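Local coordinates for protein polycyclic ketone monooxygenase (Myceliophthora thermophila, PDB 5MQ6) that uses FAD and NADPH to insert one oxygen atom next to the carbonyl of ketones, notably bulky polycyclic ones, giving esters or lactones, at residues P481-G493 / G501-A513. Sequence-based numbering, arbitrary orientation.
Sequences PSIGGGSPAVRTG and GKSLDDKWQTHGA. With FAD (flavin-adenine dinucleotide), chain B.
The indole of W508 lies between S487 and P488 on one face and the backbone of A513 on the other. S487 CA stands 3.6 Å from the centroid of the five-membered ring of W508 and P488 CD 3.7 Å from that of the six-membered ring, a pair of CH-pi contacts, while A513 CA sits over the opposite face. At the edge, near the ring plane, W508 NE1 donates to G485 O (3.0 Å), approaching from above the carbonyl plane. Replacing W508 by an alanine is likely to leave G485 O without its indole donor and open a gap between P488 and A513. Next to the ring, Q509, its chain bent at chi2 (-43°), brings NE2 to G484 O (2.8 Å); S487 N reaches the same oxygen from the opposite face. Q509 NE2 also donates to D505 OD1, on its syn side. S487 OG, turned opposite the backbone N (chi1 174°), meets D505 OD1 on the anti side at 2.6 Å and accepts weak capping bonds from A489 N and V490 N. V490 CG2 packs against the D505 carboxylate. Helix 504-511 thus grips the glycine-rich turn and N-cap of helix 488-492, which G493 ends in a Schellman motif; beside it T492 O accepts from FAD N6A at the adenine end of the flavin site.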
ATOM      1  N   PRO A 481       6.712   1.045   0.615  1.00 34.50           N
ATOM      2  CA  PRO A 481       6.209   0.399   1.825  1.00 30.13           C
ATOM      3  C   PRO A 481       7.317  -0.133   2.728  1.00 32.78           C
ATOM      4  O   PRO A 481       7.117  -0.240   3.965  1.00 31.40           O
ATOM      5  CB  PRO A 481       5.361  -0.748   1.255  1.00 28.21           C
ATOM      6  CG  PRO A 481       4.770  -0.140  -0.011  1.00 30.23           C
ATOM      7  CD  PRO A 481       5.981   0.532  -0.596  1.00 32.84           C
ATOM      8  N   SER A 482       8.468  -0.449   2.105  1.00 34.23           N
ATOM      9  CA  SER A 482       9.656  -1.035   2.781  1.00 36.03           C
ATOM     10  C   SER A 482      10.503  -0.039   3.552  1.00 32.35           C
ATOM     11  O   SER A 482      11.489  -0.397   4.152  1.00 27.20           O
ATOM     12  CB  SER A 482      10.560  -1.769   1.763  1.00 36.01           C
ATOM     13  OG  SER A 482       9.942  -2.998   1.403  1.00 39.38           O
ATOM     14  N   ILE A 483      10.149   1.219   3.485  1.00 32.91           N
ATOM     15  CA  ILE A 483      11.031   2.266   3.971  1.00 34.00           C
ATOM     16  C   ILE A 483      11.567   1.992   5.413  1.00 31.66           C
ATOM     17  O   ILE A 483      10.838   1.465   6.329  1.00 28.43           O
ATOM     18  CB  ILE A 483      10.339   3.665   3.739  1.00 35.37           C
ATOM     19  CG1 ILE A 483      11.344   4.819   3.901  1.00 39.04           C
ATOM     20  CG2 ILE A 483       9.071   3.845   4.574  1.00 29.63           C
ATOM     21  CD1 ILE A 483      12.379   4.878   2.779  1.00 37.56           C
ATOM     22  N   GLY A 484      12.841   2.314   5.615  1.00 29.18           N
ATOM     23  CA  GLY A 484      13.451   2.205   6.981  1.00 30.31           C
ATOM     24  C   GLY A 484      13.575   0.772   7.512  1.00 30.21           C
ATOM     25  O   GLY A 484      13.479   0.512   8.781  1.00 25.56           O
ATOM     26  N   GLY A 485      13.832  -0.137   6.538  1.00 26.69           N
ATOM     27  CA  GLY A 485      13.896  -1.598   6.773  1.00 28.72           C
ATOM     28  C   GLY A 485      12.597  -2.172   7.357  1.00 29.21           C
ATOM     29  O   GLY A 485      12.654  -3.142   8.117  1.00 31.69           O
ATOM     30  N   GLY A 486      11.442  -1.554   7.027  1.00 26.82           N
ATOM     31  CA  GLY A 486      10.174  -1.936   7.671  1.00 27.91           C
ATOM     32  C   GLY A 486       9.881  -1.338   9.038  1.00 24.67           C
ATOM     33  O   GLY A 486       8.966  -1.771   9.665  1.00 27.57           O
ATOM     34  N   SER A 487      10.625  -0.357   9.513  1.00 21.62           N
ATOM     35  CA  SER A 487      10.406   0.201  10.843  1.00 24.18           C
ATOM     36  C   SER A 487       8.994   0.733  10.905  1.00 24.31           C
ATOM     37  O   SER A 487       8.612   1.539  10.048  1.00 22.28           O
ATOM     38  CB  SER A 487      11.341   1.387  11.070  1.00 25.32           C
ATOM     39  OG  SER A 487      11.083   2.026  12.263  1.00 20.55           O
ATOM     40  N   PRO A 488       8.181   0.281  11.904  1.00 22.96           N
ATOM     41  CA  PRO A 488       6.876   0.950  11.933  1.00 22.34           C
ATOM     42  C   PRO A 488       6.971   2.463  12.178  1.00 21.56           C
ATOM     43  O   PRO A 488       6.097   3.183  11.768  1.00 23.56           O
ATOM     44  CB  PRO A 488       6.139   0.202  13.036  1.00 23.72           C
ATOM     45  CG  PRO A 488       6.765  -1.188  13.042  1.00 21.87           C
ATOM     46  CD  PRO A 488       8.215  -0.821  12.861  1.00 23.56           C
ATOM     47  N   ALA A 489       8.040   2.956  12.786  1.00 21.11           N
ATOM     48  CA  ALA A 489       8.209   4.368  13.065  1.00 22.22           C
ATOM     49  C   ALA A 489       8.477   5.138  11.760  1.00 24.81           C
ATOM     50  O   ALA A 489       7.808   6.176  11.435  1.00 26.63           O
ATOM     51  CB  ALA A 489       9.381   4.553  14.010  1.00 22.65           C
ATOM     52  N   VAL A 490       9.467   4.649  11.019  1.00 21.76           N
ATOM     53  CA  VAL A 490       9.795   5.320   9.768  1.00 23.87           C
ATOM     54  C   VAL A 490       8.625   5.275   8.838  1.00 22.62           C
ATOM     55  O   VAL A 490       8.289   6.273   8.236  1.00 23.93           O
ATOM     56  CB  VAL A 490      11.008   4.723   9.025  1.00 25.98           C
ATOM     57  CG1 VAL A 490      11.289   5.468   7.715  1.00 26.99           C
ATOM     58  CG2 VAL A 490      12.252   4.839   9.914  1.00 26.98           C
ATOM     59  N   ARG A 491       8.008   4.128   8.693  1.00 21.06           N
ATOM     60  CA  ARG A 491       6.918   4.062   7.781  1.00 24.01           C
ATOM     61  C   ARG A 491       5.738   4.979   8.117  1.00 24.69           C
ATOM     62  O   ARG A 491       5.039   5.426   7.259  1.00 28.37           O
ATOM     63  CB  ARG A 491       6.435   2.663   7.733  1.00 25.60           C
ATOM     64  CG  ARG A 491       5.226   2.542   6.834  1.00 29.91           C
ATOM     65  CD  ARG A 491       4.859   1.084   6.624  1.00 31.47           C
ATOM     66  NE  ARG A 491       4.534   0.372   7.877  1.00 32.53           N
ATOM     67  CZ  ARG A 491       5.357  -0.422   8.563  1.00 28.00           C
ATOM     68  NH1 ARG A 491       6.622  -0.604   8.146  1.00 29.27           N
ATOM     69  NH2 ARG A 491       4.890  -1.050   9.676  1.00 21.84           N
ATOM     70  N   THR A 492       5.496   5.224   9.383  1.00 30.90           N
ATOM     71  CA  THR A 492       4.395   6.099   9.757  1.00 31.65           C
ATOM     72  C   THR A 492       4.819   7.536   9.869  1.00 29.95           C
ATOM     73  O   THR A 492       3.959   8.404   9.972  1.00 30.98           O
ATOM     74  CB  THR A 492       3.482   5.571  10.959  1.00 31.74           C
ATOM     75  OG1 THR A 492       3.432   6.413  12.096  1.00 36.92           O
ATOM     76  CG2 THR A 492       3.643   4.232  11.325  1.00 21.62           C
ATOM     77  N   GLY A 493       6.134   7.788   9.815  1.00 26.62           N
ATOM     78  CA  GLY A 493       6.647   9.150   9.831  1.00 28.28           C
ATOM     79  C   GLY A 493       6.656   9.778  11.253  1.00 31.48           C
ATOM     80  O   GLY A 493       6.587  11.013  11.400  1.00 27.38           O
ATOM     81  N   GLY A 501      12.515   5.625  27.561  1.00 27.62           N
ATOM     82  CA  GLY A 501      12.782   6.498  26.411  1.00 29.68           C
ATOM     83  C   GLY A 501      13.426   5.868  25.177  1.00 30.40           C
ATOM     84  O   GLY A 501      13.787   6.592  24.231  1.00 33.21           O
ATOM     85  N   LYS A 502      13.572   4.534  25.167  1.00 30.63           N
ATOM     86  CA  LYS A 502      14.060   3.778  24.001  1.00 30.51           C
ATOM     87  C   LYS A 502      13.246   4.010  22.659  1.00 31.29           C
ATOM     88  O   LYS A 502      12.007   3.832  22.596  1.00 25.36           O
ATOM     89  CB  LYS A 502      13.974   2.304  24.332  1.00 39.92           C
ATOM     90  CG  LYS A 502      14.891   1.428  23.493  1.00 53.01           C
ATOM     91  CD  LYS A 502      15.028  -0.015  24.012  1.00 66.16           C
ATOM     92  CE  LYS A 502      13.987  -0.965  23.401  1.00 70.69           C
ATOM     93  NZ  LYS A 502      13.605  -2.105  24.287  1.00 65.25           N
ATOM     94  N   SER A 503      13.973   4.356  21.595  1.00 25.87           N
ATOM     95  CA  SER A 503      13.409   4.613  20.280  1.00 25.59           C
ATOM     96  C   SER A 503      13.124   3.335  19.502  1.00 27.04           C
ATOM     97  O   SER A 503      14.013   2.475  19.301  1.00 26.70           O
ATOM     98  CB  SER A 503      14.340   5.458  19.436  1.00 24.47           C
ATOM     99  OG  SER A 503      13.877   5.299  18.083  1.00 22.45           O
ATOM    100  N   LEU A 504      11.907   3.210  19.013  1.00 24.29           N
ATOM    101  CA  LEU A 504      11.557   1.984  18.265  1.00 24.98           C
ATOM    102  C   LEU A 504      12.514   1.836  17.079  1.00 26.25           C
ATOM    103  O   LEU A 504      13.039   0.730  16.788  1.00 23.39           O
ATOM    104  CB  LEU A 504      10.087   1.998  17.791  1.00 23.62           C
ATOM    105  CG  LEU A 504       9.611   0.737  17.041  1.00 23.59           C
ATOM    106  CD1 LEU A 504       9.844  -0.518  17.866  1.00 23.65           C
ATOM    107  CD2 LEU A 504       8.160   0.829  16.667  1.00 23.78           C
ATOM    108  N   ASP A 505      12.744   2.955  16.406  1.00 25.10           N
ATOM    109  CA  ASP A 505      13.509   2.878  15.182  1.00 29.58           C
ATOM    110  C   ASP A 505      14.969   2.559  15.443  1.00 24.48           C
ATOM    111  O   ASP A 505      15.592   1.836  14.716  1.00 26.88           O
ATOM    112  CB  ASP A 505      13.373   4.139  14.320  1.00 32.69           C
ATOM    113  CG  ASP A 505      13.921   3.921  12.931  1.00 34.76           C
ATOM    114  OD1 ASP A 505      13.521   2.935  12.260  1.00 33.62           O
ATOM    115  OD2 ASP A 505      14.816   4.700  12.551  1.00 36.19           O
ATOM    116  N   ASP A 506      15.520   3.102  16.490  1.00 29.10           N
ATOM    117  CA  ASP A 506      16.902   2.761  16.837  1.00 30.03           C
ATOM    118  C   ASP A 506      17.020   1.283  17.146  1.00 29.68           C
ATOM    119  O   ASP A 506      17.907   0.611  16.621  1.00 25.65           O
ATOM    120  CB  ASP A 506      17.386   3.589  17.993  1.00 31.85           C
ATOM    121  CG  ASP A 506      17.443   5.085  17.658  1.00 31.03           C
ATOM    122  OD1 ASP A 506      17.542   5.476  16.467  1.00 39.06           O
ATOM    123  OD2 ASP A 506      17.371   5.891  18.615  1.00 45.11           O
ATOM    124  N   LYS A 507      16.086   0.740  17.934  1.00 29.46           N
ATOM    125  CA  LYS A 507      16.069  -0.734  18.138  1.00 24.99           C
ATOM    126  C   LYS A 507      16.035  -1.473  16.786  1.00 23.33           C
ATOM    127  O   LYS A 507      16.819  -2.393  16.521  1.00 21.89           O
ATOM    128  CB  LYS A 507      14.857  -1.132  18.953  1.00 26.37           C
ATOM    129  CG  LYS A 507      14.791  -2.589  19.401  1.00 25.12           C
ATOM    130  CD  LYS A 507      13.497  -2.892  20.126  1.00 23.09           C
ATOM    131  CE  LYS A 507      13.260  -4.395  20.231  1.00 21.65           C
ATOM    132  NZ  LYS A 507      11.905  -4.727  20.780  1.00 21.37           N
ATOM    133  N   TRP A 508      15.116  -1.077  15.923  1.00 23.33           N
ATOM    134  CA  TRP A 508      14.934  -1.729  14.646  1.00 23.62           C
ATOM    135  C   TRP A 508      16.219  -1.728  13.799  1.00 24.38           C
ATOM    136  O   TRP A 508      16.577  -2.717  13.200  1.00 28.06           O
ATOM    137  CB  TRP A 508      13.900  -0.937  13.841  1.00 26.36           C
ATOM    138  CG  TRP A 508      13.145  -1.783  12.920  1.00 25.41           C
ATOM    139  CD1 TRP A 508      13.378  -1.979  11.598  1.00 25.88           C
ATOM    140  CD2 TRP A 508      11.982  -2.558  13.264  1.00 23.22           C
ATOM    141  NE1 TRP A 508      12.412  -2.817  11.075  1.00 24.33           N
ATOM    142  CE2 TRP A 508      11.528  -3.163  12.067  1.00 20.91           C
ATOM    143  CE3 TRP A 508      11.251  -2.734  14.440  1.00 22.95           C
ATOM    144  CZ2 TRP A 508      10.435  -3.948  12.027  1.00 18.91           C
ATOM    145  CZ3 TRP A 508      10.128  -3.542  14.381  1.00 23.60           C
ATOM    146  CH2 TRP A 508       9.738  -4.125  13.209  1.00 19.73           C
ATOM    147  N   GLN A 509      16.875  -0.571  13.730  1.00 25.12           N
ATOM    148  CA  GLN A 509      18.065  -0.384  12.875  1.00 26.56           C
ATOM    149  C   GLN A 509      19.304  -1.069  13.491  1.00 27.63           C
ATOM    150  O   GLN A 509      20.123  -1.592  12.763  1.00 25.22           O
ATOM    151  CB  GLN A 509      18.360   1.079  12.668  1.00 22.27           C
ATOM    152  CG  GLN A 509      17.323   1.969  12.014  1.00 28.15           C
ATOM    153  CD  GLN A 509      16.647   1.332  10.805  1.00 33.02           C
ATOM    154  OE1 GLN A 509      17.298   0.632  10.049  1.00 35.04           O
ATOM    155  NE2 GLN A 509      15.345   1.568  10.635  1.00 31.38           N
ATOM    156  N   THR A 510      19.409  -1.062  14.817  1.00 27.41           N
ATOM    157  CA  THR A 510      20.550  -1.575  15.494  1.00 28.16           C
ATOM    158  C   THR A 510      20.492  -3.034  15.770  1.00 31.83           C
ATOM    159  O   THR A 510      21.465  -3.702  15.561  1.00 34.29           O
ATOM    160  CB  THR A 510      20.809  -0.872  16.837  1.00 34.82           C
ATOM    161  OG1 THR A 510      19.683  -1.080  17.703  1.00 49.08           O
ATOM    162  CG2 THR A 510      21.024   0.627  16.667  1.00 28.49           C
ATOM    163  N   HIS A 511      19.372  -3.545  16.280  1.00 31.10           N
ATOM    164  CA  HIS A 511      19.234  -4.943  16.648  1.00 31.58           C
ATOM    165  C   HIS A 511      18.527  -5.751  15.544  1.00 33.65           C
ATOM    166  O   HIS A 511      18.652  -7.013  15.496  1.00 32.39           O
ATOM    167  CB  HIS A 511      18.479  -4.998  17.984  1.00 30.83           C
ATOM    168  CG  HIS A 511      17.881  -6.347  18.356  1.00 44.18           C
ATOM    169  ND1 HIS A 511      18.640  -7.420  18.818  1.00 40.59           N
ATOM    170  CD2 HIS A 511      16.578  -6.745  18.448  1.00 37.68           C
ATOM    171  CE1 HIS A 511      17.839  -8.442  19.075  1.00 47.17           C
ATOM    172  NE2 HIS A 511      16.585  -8.056  18.872  1.00 46.51           N
ATOM    173  N   GLY A 512      17.806  -5.056  14.663  1.00 29.19           N
ATOM    174  CA  GLY A 512      17.049  -5.705  13.576  1.00 27.03           C
ATOM    175  C   GLY A 512      15.555  -5.753  13.885  1.00 27.48           C
ATOM    176  O   GLY A 512      15.105  -5.576  15.046  1.00 24.74           O
ATOM    177  N   ALA A 513      14.765  -6.078  12.866  1.00 25.85           N
ATOM    178  CA  ALA A 513      13.333  -6.185  13.052  1.00 21.62           C
ATOM    179  C   ALA A 513      13.025  -7.130  14.200  1.00 18.74           C
ATOM    180  O   ALA A 513      13.616  -8.228  14.313  1.00 19.93           O
ATOM    181  CB  ALA A 513      12.654  -6.638  11.779  1.00 22.04           C
TER
HETATM  182  PA  FAD B 700      -4.284   4.212   4.252  1.00 20.54           P
HETATM  183  O1A FAD B 700      -3.000   4.653   3.633  1.00 23.30           O
HETATM  184  O2A FAD B 700      -5.527   3.998   3.408  1.00 21.76           O
HETATM  185  O5B FAD B 700      -4.668   5.269   5.398  1.00 23.73           O
HETATM  186  C5B FAD B 700      -3.711   5.671   6.320  1.00 21.99           C
HETATM  187  C4B FAD B 700      -3.938   7.135   6.637  1.00 23.15           C
HETATM  188  O4B FAD B 700      -3.079   7.452   7.749  1.00 21.89           O
HETATM  189  C3B FAD B 700      -3.600   8.123   5.525  1.00 22.37           C
HETATM  190  O3B FAD B 700      -4.610   9.092   5.423  1.00 22.08           O
HETATM  191  C2B FAD B 700      -2.315   8.755   5.984  1.00 23.45           C
HETATM  192  O2B FAD B 700      -2.155  10.069   5.507  1.00 24.39           O
HETATM  193  C1B FAD B 700      -2.480   8.693   7.488  1.00 21.95           C
HETATM  194  N9A FAD B 700      -1.230   8.818   8.197  1.00 20.15           N
HETATM  195  C8A FAD B 700      -0.102   8.078   7.997  1.00 23.62           C
HETATM  196  N7A FAD B 700       0.838   8.530   8.821  1.00 21.85           N
HETATM  197  C5A FAD B 700       0.369   9.560   9.546  1.00 18.10           C
HETATM  198  C6A FAD B 700       0.914  10.418  10.613  1.00 16.87           C
HETATM  199  N6A FAD B 700       2.142  10.367  11.085  1.00 17.32           N
HETATM  200  N1A FAD B 700       0.045  11.264  11.102  1.00 17.27           N
HETATM  201  C2A FAD B 700      -1.223  11.392  10.645  1.00 14.50           C
HETATM  202  N3A FAD B 700      -1.806  10.690   9.701  1.00 15.44           N
HETATM  203  C4A FAD B 700      -1.000   9.757   9.106  1.00 18.09           C
HETATM  204  N1  FAD B 700      -4.646  -2.167  -2.276  1.00 22.31           N
HETATM  205  C2  FAD B 700      -5.415  -3.262  -2.590  1.00 27.80           C
HETATM  206  O2  FAD B 700      -5.372  -4.272  -1.900  1.00 24.38           O
HETATM  207  N3  FAD B 700      -6.225  -3.242  -3.658  1.00 32.47           N
HETATM  208  C4  FAD B 700      -6.288  -2.149  -4.434  1.00 38.50           C
HETATM  209  O4  FAD B 700      -7.052  -2.189  -5.389  1.00 48.87           O
HETATM  210  C4X FAD B 700      -5.507  -0.925  -4.187  1.00 36.42           C
HETATM  211  N5  FAD B 700      -5.525   0.205  -4.971  1.00 33.59           N
HETATM  212  C5X FAD B 700      -4.743   1.253  -4.610  1.00 32.50           C
HETATM  213  C6  FAD B 700      -4.726   2.480  -5.435  1.00 29.18           C
HETATM  214  C7  FAD B 700      -3.841   3.562  -4.962  1.00 35.98           C
HETATM  215  C7M FAD B 700      -3.749   4.865  -5.722  1.00 35.02           C
HETATM  216  C8  FAD B 700      -2.987   3.435  -3.745  1.00 37.43           C
HETATM  217  C8M FAD B 700      -2.071   4.549  -3.241  1.00 41.20           C
HETATM  218  C9  FAD B 700      -3.021   2.268  -3.007  1.00 35.71           C
HETATM  219  C9A FAD B 700      -3.859   1.185  -3.394  1.00 35.80           C
HETATM  220  N10 FAD B 700      -3.831   0.015  -2.616  1.00 29.98           N
HETATM  221  C10 FAD B 700      -4.671  -1.039  -2.989  1.00 27.45           C
HETATM  222  C1' FAD B 700      -3.044  -0.099  -1.368  1.00 33.28           C
HETATM  223  C2' FAD B 700      -3.886   0.658  -0.258  1.00 32.49           C
HETATM  224  O2' FAD B 700      -3.038   1.610   0.400  1.00 32.73           O
HETATM  225  C3' FAD B 700      -4.593  -0.279   0.780  1.00 30.78           C
HETATM  226  O3' FAD B 700      -5.484  -1.157   0.087  1.00 30.58           O
HETATM  227  C4' FAD B 700      -5.510   0.388   1.833  1.00 29.20           C
HETATM  228  O4' FAD B 700      -6.374   1.495   1.317  1.00 28.60           O
HETATM  229  C5' FAD B 700      -4.667   0.866   3.034  1.00 26.62           C
HETATM  230  O5' FAD B 700      -5.593   1.098   4.140  1.00 25.35           O
HETATM  231  P   FAD B 700      -4.856   1.684   5.459  1.00 23.91           P
HETATM  232  O1P FAD B 700      -6.021   2.315   6.307  1.00 25.67           O
HETATM  233  O2P FAD B 700      -3.945   0.561   5.974  1.00 26.20           O
HETATM  234  O3P FAD B 700      -3.806   2.827   4.912  1.00 22.70           O